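PDB 2QQZ: glyoxalase family protein, putative from Bacillus anthracis, which is of unknown function but belongs to the glyoxalase/bleomycin resistance/dioxygenase superfamily, whose members include metal-dependent enzymes and drug-binding resistance proteins. Local coordinates for residues Ala28-Thr33 against Cys51-Gly56; Ile98-Arg103 against Arg108-Asp113. All coordinates share one frame; numbering follows the deposited sequence.

Interaction 1 packs the end of helix 23-33 on strand 51-55 of the first four-stranded mixed sheet; interaction 2 pairs strand 98-100, at the edge of the second sheet, with strand 106-112. The two sheets share the strand order 1-4-3-2, which fits the paired beta-alpha-beta-beta-beta modules of the glyoxalase superfamily. The contacts follow one another along the chain, and their centres lie about 19 Å apart. They nevertheless meet directly: Tyr30 OH is 2.7 Å from Asp113 OD2, a probable hydrogen bond, and the Phe29 ring packs on Val111 and Asp113. The helix of one half is thereby joined to residues at and just beyond the end of strand 106-112 in the other, and both contacts also touch the second subunit.

Interaction 1 (Ala28-Thr33 against Cys51-Gly56); sequences AFYGET and CWFKCG. With SO4 (sulfate ion), chain C.
The backbones of Ala28-Thr33, in helix 23-33, and Cys51-Gly56, mostly strand, approach most closely at Gly31 and Phe53, whose CA atoms are 7.2 Å apart, too far for main-chain pairing. The Phe53 side chain bridges the two: chi1 of -59° sends its ring toward the helix and chi2 of -91° turns a face to Tyr30 CB, which sits 3.7 Å from the ring centroid, only 9° off the normal, a CH-pi contact over the middle of the face. The Tyr30 ring itself is slid aside, its centroid 5.9 Å from that of Phe53, so the two rings barely overlap. Gly31 lets the backbone come close, its N lying 3.9 Å from Phe53 CE1. The helix has a pi-type turn here, in which Thr33 N and Thr33 OG1 grip Ala28 O from opposite faces of its carbonyl plane. Trp52 NE1 donates to O1 of a sulfate over 2.9 Å; this ion, probably from the crystallisation liquor, also binds Lys41 and Arg48. Helix 23-33 thus packs on the sheet of its own beta-alpha-beta-beta-beta module through an apolar interface resting on one aromatic face, while the polar groups of Tyr30 (with Asp113) and Trp52 find partners beyond it.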
ATOM      1  N   ALA A  28     -13.881  -4.164 -13.707  1.00 43.08           N
ATOM      2  CA  ALA A  28     -14.016  -5.584 -13.993  1.00 43.05           C
ATOM      3  C   ALA A  28     -13.149  -6.449 -13.046  1.00 42.79           C
ATOM      4  O   ALA A  28     -13.593  -7.518 -12.583  1.00 42.69           O
ATOM      5  CB  ALA A  28     -13.737  -5.888 -15.486  1.00 42.66           C
ATOM      6  N   PHE A  29     -11.945  -5.987 -12.712  1.00 41.53           N
ATOM      7  CA  PHE A  29     -11.064  -6.793 -11.911  1.00 41.34           C
ATOM      8  C   PHE A  29     -11.235  -6.551 -10.400  1.00 42.07           C
ATOM      9  O   PHE A  29     -11.591  -7.492  -9.657  1.00 42.64           O
ATOM     10  CB  PHE A  29      -9.605  -6.595 -12.328  1.00 40.74           C
ATOM     11  CG  PHE A  29      -8.628  -7.386 -11.493  1.00 41.19           C
ATOM     12  CD1 PHE A  29      -8.317  -8.724 -11.825  1.00 40.97           C
ATOM     13  CD2 PHE A  29      -8.019  -6.796 -10.391  1.00 39.62           C
ATOM     14  CE1 PHE A  29      -7.389  -9.436 -11.065  1.00 41.17           C
ATOM     15  CE2 PHE A  29      -7.084  -7.502  -9.630  1.00 44.76           C
ATOM     16  CZ  PHE A  29      -6.789  -8.831  -9.979  1.00 43.14           C
ATOM     17  N   TYR A  30     -11.050  -5.305  -9.958  1.00 40.32           N
ATOM     18  CA  TYR A  30     -11.121  -4.994  -8.539  1.00 41.92           C
ATOM     19  C   TYR A  30     -12.512  -5.173  -7.955  1.00 43.54           C
ATOM     20  O   TYR A  30     -12.670  -5.620  -6.794  1.00 43.78           O
ATOM     21  CB  TYR A  30     -10.568  -3.576  -8.265  1.00 40.96           C
ATOM     22  CG  TYR A  30      -9.078  -3.527  -8.370  1.00 41.37           C
ATOM     23  CD1 TYR A  30      -8.256  -3.996  -7.324  1.00 38.72           C
ATOM     24  CD2 TYR A  30      -8.472  -3.025  -9.525  1.00 41.47           C
ATOM     25  CE1 TYR A  30      -6.864  -3.973  -7.440  1.00 39.22           C
ATOM     26  CE2 TYR A  30      -7.075  -3.010  -9.658  1.00 39.87           C
ATOM     27  CZ  TYR A  30      -6.277  -3.493  -8.604  1.00 41.69           C
ATOM     28  OH  TYR A  30      -4.890  -3.451  -8.693  1.00 42.62           O
ATOM     29  N   GLY A  31     -13.511  -4.845  -8.777  1.00 44.46           N
ATOM     30  CA  GLY A  31     -14.889  -4.902  -8.389  1.00 45.70           C
ATOM     31  C   GLY A  31     -15.468  -6.271  -8.655  1.00 47.26           C
ATOM     32  O   GLY A  31     -15.820  -6.980  -7.707  1.00 48.34           O
ATOM     33  N   GLU A  32     -15.583  -6.661  -9.916  0.50 47.23           N
ATOM     34  CA  GLU A  32     -16.256  -7.923 -10.204  0.50 48.18           C
ATOM     35  C   GLU A  32     -15.436  -9.149  -9.767  0.50 48.03           C
ATOM     36  O   GLU A  32     -15.915  -9.977  -8.977  0.50 48.15           O
ATOM     37  CB  GLU A  32     -16.703  -8.021 -11.668  0.50 47.92           C
ATOM     38  CG  GLU A  32     -18.059  -7.362 -11.962  0.50 49.24           C
ATOM     39  CD  GLU A  32     -19.204  -7.870 -11.075  0.50 49.64           C
ATOM     40  OE1 GLU A  32     -19.641  -9.037 -11.194  0.50 48.74           O
ATOM     41  OE2 GLU A  32     -19.675  -7.069 -10.252  0.50 51.53           O
ATOM     42  N   THR A  33     -14.199  -9.230 -10.236  1.00 47.79           N
ATOM     43  CA  THR A  33     -13.414 -10.437 -10.087  1.00 47.22           C
ATOM     44  C   THR A  33     -13.017 -10.705  -8.650  1.00 47.47           C
ATOM     45  O   THR A  33     -13.215 -11.825  -8.133  1.00 47.76           O
ATOM     46  CB  THR A  33     -12.160 -10.368 -10.960  1.00 47.79           C
ATOM     47  OG1 THR A  33     -12.567 -10.194 -12.331  1.00 47.32           O
ATOM     48  CG2 THR A  33     -11.335 -11.675 -10.839  1.00 46.54           C
ATOM     49  N   CYS A  51     -10.689   5.016 -10.213  1.00 43.19           N
ATOM     50  CA  CYS A  51     -11.743   4.558  -9.334  1.00 44.71           C
ATOM     51  C   CYS A  51     -11.226   4.124  -7.983  1.00 43.73           C
ATOM     52  O   CYS A  51     -10.031   3.858  -7.819  1.00 40.94           O
ATOM     53  CB  CYS A  51     -12.623   3.483  -9.973  1.00 46.44           C
ATOM     54  SG  CYS A  51     -11.954   2.562 -11.314  1.00 54.48           S
ATOM     55  N   TRP A  52     -12.150   4.070  -7.012  1.00 43.07           N
ATOM     56  CA  TRP A  52     -11.855   3.744  -5.626  1.00 41.87           C
ATOM     57  C   TRP A  52     -12.669   2.534  -5.241  1.00 42.87           C
ATOM     58  O   TRP A  52     -13.817   2.410  -5.656  1.00 41.96           O
ATOM     59  CB  TRP A  52     -12.268   4.906  -4.716  1.00 41.88           C
ATOM     60  CG  TRP A  52     -11.363   6.141  -4.837  1.00 41.50           C
ATOM     61  CD1 TRP A  52     -10.426   6.377  -5.802  1.00 39.86           C
ATOM     62  CD2 TRP A  52     -11.321   7.277  -3.942  1.00 42.02           C
ATOM     63  NE1 TRP A  52      -9.780   7.571  -5.570  1.00 38.75           N
ATOM     64  CE2 TRP A  52     -10.336   8.178  -4.465  1.00 41.98           C
ATOM     65  CE3 TRP A  52     -12.062   7.650  -2.785  1.00 44.28           C
ATOM     66  CZ2 TRP A  52     -10.029   9.431  -3.848  1.00 39.27           C
ATOM     67  CZ3 TRP A  52     -11.754   8.882  -2.157  1.00 42.11           C
ATOM     68  CH2 TRP A  52     -10.744   9.754  -2.695  1.00 42.39           C
ATOM     69  N   PHE A  53     -12.074   1.658  -4.434  1.00 42.01           N
ATOM     70  CA  PHE A  53     -12.753   0.428  -4.008  1.00 44.23           C
ATOM     71  C   PHE A  53     -12.526   0.305  -2.514  1.00 45.86           C
ATOM     72  O   PHE A  53     -11.491   0.719  -2.028  1.00 46.18           O
ATOM     73  CB  PHE A  53     -12.271  -0.815  -4.762  1.00 42.18           C
ATOM     74  CG  PHE A  53     -12.465  -0.715  -6.234  1.00 43.32           C
ATOM     75  CD1 PHE A  53     -13.634  -1.176  -6.824  1.00 42.77           C
ATOM     76  CD2 PHE A  53     -11.498  -0.099  -7.034  1.00 44.75           C
ATOM     77  CE1 PHE A  53     -13.840  -1.042  -8.187  1.00 43.66           C
ATOM     78  CE2 PHE A  53     -11.691   0.053  -8.406  1.00 44.72           C
ATOM     79  CZ  PHE A  53     -12.858  -0.425  -8.982  1.00 43.70           C
ATOM     80  N   LYS A  54     -13.538  -0.179  -1.798  1.00 47.23           N
ATOM     81  CA  LYS A  54     -13.474  -0.394  -0.360  1.00 49.23           C
ATOM     82  C   LYS A  54     -12.874  -1.765  -0.020  1.00 50.05           C
ATOM     83  O   LYS A  54     -13.262  -2.749  -0.627  1.00 50.42           O
ATOM     84  CB  LYS A  54     -14.923  -0.348   0.155  1.00 49.64           C
ATOM     85  CG  LYS A  54     -15.057  -0.452   1.652  1.00 52.74           C
ATOM     86  CD  LYS A  54     -16.526  -0.591   2.097  1.00 51.90           C
ATOM     87  CE  LYS A  54     -16.541  -1.124   3.521  1.00 57.40           C
ATOM     88  NZ  LYS A  54     -15.972  -0.067   4.420  1.00 60.39           N
ATOM     89  N   CYS A  55     -11.934  -1.828   0.931  1.00 50.65           N
ATOM     90  CA  CYS A  55     -11.516  -3.102   1.564  1.00 53.09           C
ATOM     91  C   CYS A  55     -11.491  -2.964   3.089  1.00 53.37           C
ATOM     92  O   CYS A  55     -10.525  -2.399   3.656  1.00 54.79           O
ATOM     93  CB  CYS A  55     -10.148  -3.573   1.046  1.00 53.11           C
ATOM     94  SG  CYS A  55      -8.921  -2.288   0.787  1.00 59.11           S
ATOM     95  N   GLY A  56     -12.552  -3.401   3.776  1.00 52.56           N
ATOM     96  CA  GLY A  56     -12.537  -3.277   5.209  1.00 51.33           C
ATOM     97  C   GLY A  56     -12.460  -1.822   5.571  1.00 51.77           C
ATOM     98  O   GLY A  56     -13.135  -0.986   4.947  1.00 52.14           O
TER
HETATM   99  S   SO4 C 124      -6.984  10.283  -6.976  1.00 75.93           S
HETATM  100  O1  SO4 C 124      -7.665   9.508  -5.923  1.00 75.88           O
HETATM  101  O2  SO4 C 124      -7.906  11.113  -7.781  1.00 74.44           O
HETATM  102  O3  SO4 C 124      -6.340   9.302  -7.863  1.00 77.73           O
HETATM  103  O4  SO4 C 124      -6.013  11.179  -6.360  1.00 75.87           O

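Interaction 2 (Ile98-Arg103 against Arg108-Asp113); sequences IDDHAR and RFYVSD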
ATOM      1  N   ILE A  98       0.017 -16.983  -8.289  1.00 44.74           N
ATOM      2  CA  ILE A  98       1.374 -17.392  -8.019  1.00 45.97           C
ATOM      3  C   ILE A  98       1.505 -17.553  -6.517  1.00 45.47           C
ATOM      4  O   ILE A  98       1.554 -16.571  -5.776  1.00 43.76           O
ATOM      5  CB  ILE A  98       2.426 -16.372  -8.537  1.00 45.92           C
ATOM      6  CG1 ILE A  98       2.311 -16.208 -10.060  1.00 48.16           C
ATOM      7  CG2 ILE A  98       3.872 -16.817  -8.121  1.00 46.27           C
ATOM      8  CD1 ILE A  98       3.194 -15.150 -10.597  1.00 48.86           C
ATOM      9  N   ASP A  99       1.574 -18.808  -6.080  1.00 45.77           N
ATOM     10  CA  ASP A  99       1.630 -19.147  -4.650  1.00 46.09           C
ATOM     11  C   ASP A  99       2.985 -18.718  -4.088  1.00 45.95           C
ATOM     12  O   ASP A  99       3.959 -18.574  -4.841  1.00 45.17           O
ATOM     13  CB  ASP A  99       1.401 -20.646  -4.447  1.00 46.75           C
ATOM     14  CG  ASP A  99      -0.045 -21.052  -4.686  1.00 50.67           C
ATOM     15  OD1 ASP A  99      -0.991 -20.442  -4.133  1.00 50.50           O
ATOM     16  OD2 ASP A  99      -0.246 -22.028  -5.448  1.00 55.15           O
ATOM     17  N   ASP A 100       3.046 -18.492  -2.777  1.00 43.99           N
ATOM     18  CA  ASP A 100       4.309 -18.217  -2.121  1.00 44.65           C
ATOM     19  C   ASP A 100       4.389 -18.938  -0.770  1.00 44.29           C
ATOM     20  O   ASP A 100       3.502 -18.776   0.078  1.00 43.37           O
ATOM     21  CB  ASP A 100       4.483 -16.721  -1.900  1.00 45.25           C
ATOM     22  CG  ASP A 100       5.857 -16.394  -1.392  1.00 48.67           C
ATOM     23  OD1 ASP A 100       6.193 -16.757  -0.233  1.00 53.21           O
ATOM     24  OD2 ASP A 100       6.601 -15.809  -2.187  1.00 54.51           O
ATOM     25  N   HIS A 101       5.429 -19.748  -0.580  1.00 42.61           N
ATOM     26  CA  HIS A 101       5.511 -20.587   0.585  1.00 42.86           C
ATOM     27  C   HIS A 101       6.618 -20.193   1.527  1.00 43.62           C
ATOM     28  O   HIS A 101       6.937 -20.965   2.412  1.00 43.33           O
ATOM     29  CB  HIS A 101       5.689 -22.068   0.155  1.00 43.32           C
ATOM     30  CG  HIS A 101       4.607 -22.529  -0.763  1.00 43.61           C
ATOM     31  ND1 HIS A 101       3.366 -22.909  -0.307  1.00 47.35           N
ATOM     32  CD2 HIS A 101       4.547 -22.603  -2.112  1.00 45.88           C
ATOM     33  CE1 HIS A 101       2.594 -23.213  -1.333  1.00 46.83           C
ATOM     34  NE2 HIS A 101       3.287 -23.042  -2.440  1.00 46.10           N
ATOM     35  N   ALA A 102       7.208 -19.014   1.359  1.00 44.51           N
ATOM     36  CA  ALA A 102       8.424 -18.708   2.125  1.00 46.68           C
ATOM     37  C   ALA A 102       8.131 -18.370   3.589  1.00 48.42           C
ATOM     38  O   ALA A 102       8.956 -18.579   4.443  1.00 48.78           O
ATOM     39  CB  ALA A 102       9.224 -17.600   1.443  1.00 46.21           C
ATOM     40  N   ARG A 103       6.916 -17.899   3.867  1.00 50.54           N
ATOM     41  CA  ARG A 103       6.505 -17.440   5.193  1.00 52.30           C
ATOM     42  C   ARG A 103       5.489 -18.489   5.689  1.00 53.45           C
ATOM     43  O   ARG A 103       4.331 -18.488   5.258  1.00 54.72           O
ATOM     44  CB  ARG A 103       5.909 -16.029   5.030  1.00 52.17           C
ATOM     45  CG  ARG A 103       5.882 -15.213   6.293  1.00 53.40           C
ATOM     46  CD  ARG A 103       5.139 -13.894   6.109  1.00 52.85           C
ATOM     47  NE  ARG A 103       4.612 -13.517   7.418  1.00 53.42           N
ATOM     48  CZ  ARG A 103       3.895 -12.457   7.664  1.00 54.13           C
ATOM     49  NH1 ARG A 103       3.571 -11.599   6.687  1.00 55.64           N
ATOM     50  NH2 ARG A 103       3.491 -12.261   8.912  1.00 59.68           N
ATOM     51  N   ARG A 108      -0.375 -17.456   1.308  1.00 39.94           N
ATOM     52  CA  ARG A 108      -0.465 -16.257   0.495  1.00 40.64           C
ATOM     53  C   ARG A 108      -0.131 -16.512  -0.950  1.00 40.21           C
ATOM     54  O   ARG A 108       0.516 -17.501  -1.300  1.00 39.56           O
ATOM     55  CB  ARG A 108       0.463 -15.198   1.068  1.00 42.31           C
ATOM     56  CG  ARG A 108       1.917 -15.511   0.885  1.00 44.16           C
ATOM     57  CD  ARG A 108       2.711 -14.434   1.518  1.00 48.98           C
ATOM     58  NE  ARG A 108       4.125 -14.841   1.441  1.00 52.85           N
ATOM     59  CZ  ARG A 108       5.172 -14.048   1.664  1.00 51.70           C
ATOM     60  NH1 ARG A 108       5.002 -12.770   2.004  1.00 52.00           N
ATOM     61  NH2 ARG A 108       6.387 -14.561   1.569  1.00 50.47           N
ATOM     62  N   PHE A 109      -0.552 -15.601  -1.799  1.00 39.19           N
ATOM     63  CA  PHE A 109      -0.304 -15.739  -3.231  1.00 39.68           C
ATOM     64  C   PHE A 109      -0.421 -14.374  -3.901  1.00 38.91           C
ATOM     65  O   PHE A 109      -1.042 -13.426  -3.332  1.00 38.69           O
ATOM     66  CB  PHE A 109      -1.268 -16.754  -3.867  1.00 38.13           C
ATOM     67  CG  PHE A 109      -2.725 -16.339  -3.869  1.00 39.78           C
ATOM     68  CD1 PHE A 109      -3.246 -15.588  -4.918  1.00 39.78           C
ATOM     69  CD2 PHE A 109      -3.575 -16.713  -2.835  1.00 41.87           C
ATOM     70  CE1 PHE A 109      -4.577 -15.240  -4.948  1.00 40.30           C
ATOM     71  CE2 PHE A 109      -4.933 -16.349  -2.832  1.00 39.13           C
ATOM     72  CZ  PHE A 109      -5.430 -15.602  -3.867  1.00 40.27           C
ATOM     73  N   TYR A 110       0.136 -14.274  -5.113  1.00 40.20           N
ATOM     74  CA  TYR A 110       0.119 -13.014  -5.859  1.00 39.63           C
ATOM     75  C   TYR A 110      -0.722 -13.211  -7.087  1.00 39.78           C
ATOM     76  O   TYR A 110      -0.801 -14.307  -7.634  1.00 39.06           O
ATOM     77  CB  TYR A 110       1.520 -12.628  -6.310  1.00 40.57           C
ATOM     78  CG  TYR A 110       2.552 -12.686  -5.237  1.00 42.59           C
ATOM     79  CD1 TYR A 110       2.470 -11.836  -4.134  1.00 46.06           C
ATOM     80  CD2 TYR A 110       3.656 -13.529  -5.341  1.00 45.24           C
ATOM     81  CE1 TYR A 110       3.422 -11.862  -3.128  1.00 45.27           C
ATOM     82  CE2 TYR A 110       4.647 -13.542  -4.330  1.00 45.78           C
ATOM     83  CZ  TYR A 110       4.501 -12.725  -3.232  1.00 46.47           C
ATOM     84  OH  TYR A 110       5.440 -12.682  -2.202  1.00 48.74           O
ATOM     85  N   VAL A 111      -1.320 -12.126  -7.536  1.00 38.96           N
ATOM     86  CA  VAL A 111      -1.917 -12.045  -8.853  1.00 40.46           C
ATOM     87  C   VAL A 111      -1.434 -10.722  -9.462  1.00 40.57           C
ATOM     88  O   VAL A 111      -0.922  -9.848  -8.749  1.00 41.46           O
ATOM     89  CB  VAL A 111      -3.459 -12.089  -8.787  1.00 39.69           C
ATOM     90  CG1 VAL A 111      -3.922 -13.254  -7.960  1.00 39.92           C
ATOM     91  CG2 VAL A 111      -4.011 -10.804  -8.178  1.00 44.46           C
ATOM     92  N   SER A 112      -1.596 -10.574 -10.759  1.00 41.06           N
ATOM     93  CA  SER A 112      -1.415  -9.298 -11.441  1.00 42.46           C
ATOM     94  C   SER A 112      -2.797  -8.733 -11.791  1.00 42.16           C
ATOM     95  O   SER A 112      -3.687  -9.451 -12.262  1.00 40.65           O
ATOM     96  CB  SER A 112      -0.611  -9.477 -12.735  1.00 43.69           C
ATOM     97  OG  SER A 112       0.725  -9.900 -12.431  1.00 49.29           O
ATOM     98  N   ASP A 113      -3.000  -7.443 -11.598  1.00 41.53           N
ATOM     99  CA  ASP A 113      -4.265  -6.844 -12.087  1.00 40.45           C
ATOM    100  C   ASP A 113      -4.158  -6.704 -13.631  1.00 40.52           C
ATOM    101  O   ASP A 113      -3.136  -7.104 -14.217  1.00 38.85           O
ATOM    102  CB  ASP A 113      -4.616  -5.504 -11.386  1.00 41.11           C
ATOM    103  CG  ASP A 113      -3.668  -4.341 -11.766  1.00 41.61           C
ATOM    104  OD1 ASP A 113      -2.901  -4.473 -12.762  1.00 41.55           O
ATOM    105  OD2 ASP A 113      -3.743  -3.275 -11.101  1.00 44.66           O
TER
HETATM  106  O   HOH W   1       4.173 -17.896   2.674  1.00 31.07           O
HETATM  107  O   HOH W   2       0.995 -20.028   0.618  1.00 33.11           O
HETATM  108  O   HOH W   3       2.317 -11.852   3.825  1.00 45.70           O
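Asp100 and Arg108 lie side by side and form a salt bridge, with Arg108 NH2 donating to Asp100 OD1 at 2.8 Å. The bond is bent (139°) and meets the oxygen from above the carboxylate plane, and the carboxylate and guanidinium planes stand 83° apart; a second bond from Arg108 NE is weak. Ala102 N reaches the same OD1 from the opposite face at 2.9 Å, closing an Asx turn that fixes the carboxylate's rotation. With Asp100 CG anti to the backbone N, the carboxylate lies alongside Arg108, whose extended chain carries its guanidinium between Arg103 CB, 3.7 Å above one face, and Tyr110 OH over the other.

In the next shell, backbone pairing sets these positions. Ile98 N donates to Tyr110 O at 2.9 Å, and Tyr110 N returns a bond to Ile98 O at 2.8 Å. Asp99 and Phe109 form the neighbouring non-hydrogen-bonded pair, with Asp99 OD1 3.7 Å from Phe109 CB and salt-bridged to Lys87 of helix 83-92, a helix that also covers the Phe109 ring. One water accepts a hydrogen bond from Arg108 N and donates one to Asp100 O. Further out, Arg103 packs on Trp52 of the second subunit. The strand directions, 151° apart, and the short connection identify an antiparallel hairpin whose first strand, 98-100, forms the edge of the sheet within this chain: the second and third strands of a beta-alpha-beta-beta-beta module, as in the glyoxalase fold.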